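DUF2666 domain-containing protein (Pyrococcus furiosus, PDB 3V68) belongs to the DUF2666 family, is of unknown cellular function and probably binds double-stranded DNA. Local coordinates at residues Lys71-Pro76 and Ala103-Glu108. Sequence-based numbering, arbitrary orientation.
Sequences KALISP and AVLTRE
L73, in the last turn of helix 66-73, meets helix 91-110 chiefly through its methyl CD2, and illustrates how one branched side chain can bring the end of a short helix against the flank of a long one. CD2 makes the closest approaches: it lies 4.1 Å from CD2 of L105 and 4.0 Å from OG1 of T106. The leucine side chains meet at a slant, methyl against the branched end, with CG of L105 also in range of the same methyl.

The first torsion of L73 explains its reach: CG stands anti to the carbonyl carbon (chi1 -75°), which carries the isobutyl group across to the second helix. T106 sets both its branches against the leucine, OG1 beside CD2 and CG2 4.3 Å from CD1 of L73. OG1 is already committed to its own helix through a hydrogen bond to the carbonyl of K102, so the polar atom that L73 touches in this buried setting has its partner. L105 also packs on L57 of helix 54-58 and on V78 and I82 of helix 76-83, joining this contact to a wider apolar layer of the helical region.

Towards the turn after L73 the contact gives way to a looser, partly exposed side, where S75 is the N-cap of helix 76-83, its OG bonded to N of V78. The same OG links back to helix 66-73, donating to O of A72 at 2.7 Å, tilted 15° from the carbonyl plane, and S75 N reaches that oxygen at 3.1 Å. The polar bonds of S75 and T106 thus stay within their own turn or helix, and the interface, left to methyls and an already bonded hydroxyl, probably depends on shape and burial more than on any directional bond.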
loop_
_atom_site.group_PDB
_atom_site.type_symbol
_atom_site.label_atom_id
_atom_site.label_comp_id
_atom_site.label_asym_id
_atom_site.label_seq_id
_atom_site.Cartn_x
_atom_site.Cartn_y
_atom_site.Cartn_z
ATOM N N LYS A 71 4.478 17.193 8.547
ATOM C CA LYS A 71 3.718 18.439 8.605
ATOM C C LYS A 71 3.290 18.894 7.202
ATOM O O LYS A 71 2.160 19.348 7.011
ATOM C CB LYS A 71 4.525 19.530 9.320
ATOM C CG LYS A 71 3.779 20.855 9.522
ATOM C CD LYS A 71 2.853 20.821 10.735
ATOM C CE LYS A 71 2.163 22.162 10.971
ATOM N NZ LYS A 71 3.122 23.273 11.250
ATOM N N ALA A 72 4.178 18.749 6.223
ATOM C CA ALA A 72 3.854 19.118 4.848
ATOM C C ALA A 72 2.747 18.230 4.281
ATOM O O ALA A 72 1.824 18.719 3.646
ATOM C CB ALA A 72 5.088 19.060 3.969
ATOM N N LEU A 73 2.831 16.927 4.538
ATOM C CA LEU A 73 1.862 15.981 3.984
ATOM C C LEU A 73 0.426 16.188 4.475
ATOM O O LEU A 73 -0.530 15.862 3.759
ATOM C CB LEU A 73 2.313 14.538 4.232
ATOM C CG LEU A 73 3.457 14.017 3.350
ATOM C CD1 LEU A 73 4.059 12.752 3.953
ATOM C CD2 LEU A 73 3.013 13.759 1.910
ATOM N N ILE A 74 0.276 16.732 5.681
ATOM C CA ILE A 74 -1.047 16.992 6.255
ATOM C C ILE A 74 -1.525 18.433 6.018
ATOM O O ILE A 74 -2.631 18.794 6.424
ATOM C CB ILE A 74 -1.107 16.659 7.779
ATOM C CG1 ILE A 74 -0.181 17.577 8.587
ATOM C CG2 ILE A 74 -0.771 15.190 8.029
ATOM C CD1 ILE A 74 -0.428 17.537 10.090
ATOM N N SER A 75 -0.689 19.236 5.360
ATOM C CA SER A 75 -0.946 20.669 5.180
ATOM C C SER A 75 -2.043 20.965 4.152
ATOM O O SER A 75 -2.229 20.201 3.203
ATOM C CB SER A 75 0.348 21.408 4.812
ATOM O OG SER A 75 0.734 21.154 3.472
ATOM N N PRO A 76 -2.785 22.074 4.347
ATOM C CA PRO A 76 -3.760 22.526 3.349
ATOM C C PRO A 76 -3.116 22.804 1.982
ATOM O O PRO A 76 -3.722 22.514 0.945
ATOM C CB PRO A 76 -4.302 23.826 3.957
ATOM C CG PRO A 76 -4.108 23.665 5.413
ATOM C CD PRO A 76 -2.821 22.907 5.563
ATOM N N ALA A 103 -2.306 8.914 -0.545
ATOM C CA ALA A 103 -1.673 7.671 -0.093
ATOM C C ALA A 103 -0.469 7.296 -0.953
ATOM O O ALA A 103 0.531 6.796 -0.438
ATOM C CB ALA A 103 -2.679 6.524 -0.063
ATOM N N VAL A 104 -0.574 7.542 -2.260
ATOM C CA VAL A 104 0.530 7.281 -3.186
ATOM C C VAL A 104 1.702 8.203 -2.860
ATOM O O VAL A 104 2.845 7.752 -2.733
ATOM C CB VAL A 104 0.084 7.450 -4.665
ATOM C CG1 VAL A 104 1.283 7.534 -5.599
ATOM C CG2 VAL A 104 -0.819 6.299 -5.070
ATOM N N LEU A 105 1.401 9.490 -2.704
ATOM C CA LEU A 105 2.421 10.481 -2.376
ATOM C C LEU A 105 3.079 10.182 -1.024
ATOM O O LEU A 105 4.299 10.218 -0.897
ATOM C CB LEU A 105 1.826 11.893 -2.385
ATOM C CG LEU A 105 2.790 13.047 -2.098
ATOM C CD1 LEU A 105 3.875 13.117 -3.167
ATOM C CD2 LEU A 105 2.048 14.371 -1.993
ATOM N N THR A 106 2.259 9.870 -0.025
ATOM C CA THR A 106 2.758 9.561 1.312
ATOM C C THR A 106 3.747 8.389 1.310
ATOM O O THR A 106 4.820 8.477 1.916
ATOM C CB THR A 106 1.585 9.313 2.289
ATOM O OG1 THR A 106 0.773 10.490 2.347
ATOM C CG2 THR A 106 2.090 8.983 3.692
ATOM N N ARG A 107 3.409 7.308 0.608
ATOM C CA ARG A 107 4.311 6.168 0.502
ATOM C C ARG A 107 5.640 6.565 -0.141
ATOM O O ARG A 107 6.698 6.228 0.373
ATOM C CB ARG A 107 3.676 5.016 -0.287
ATOM C CG ARG A 107 4.653 3.851 -0.581
ATOM C CD ARG A 107 3.976 2.650 -1.263
ATOM N NE ARG A 107 3.143 1.920 -0.314
ATOM C CZ ARG A 107 3.443 0.738 0.219
ATOM N NH1 ARG A 107 4.548 0.085 -0.133
ATOM N NH2 ARG A 107 2.602 0.189 1.083
ATOM N N GLU A 108 5.579 7.281 -1.262
ATOM C CA GLU A 108 6.799 7.613 -1.992
ATOM C C GLU A 108 7.684 8.594 -1.227
ATOM O O GLU A 108 8.909 8.462 -1.233
ATOM C CB GLU A 108 6.478 8.117 -3.404
ATOM C CG GLU A 108 5.853 7.052 -4.313
ATOM C CD GLU A 108 6.626 5.735 -4.331
ATOM O OE1 GLU A 108 7.805 5.738 -4.747
ATOM O OE2 GLU A 108 6.051 4.697 -3.937
#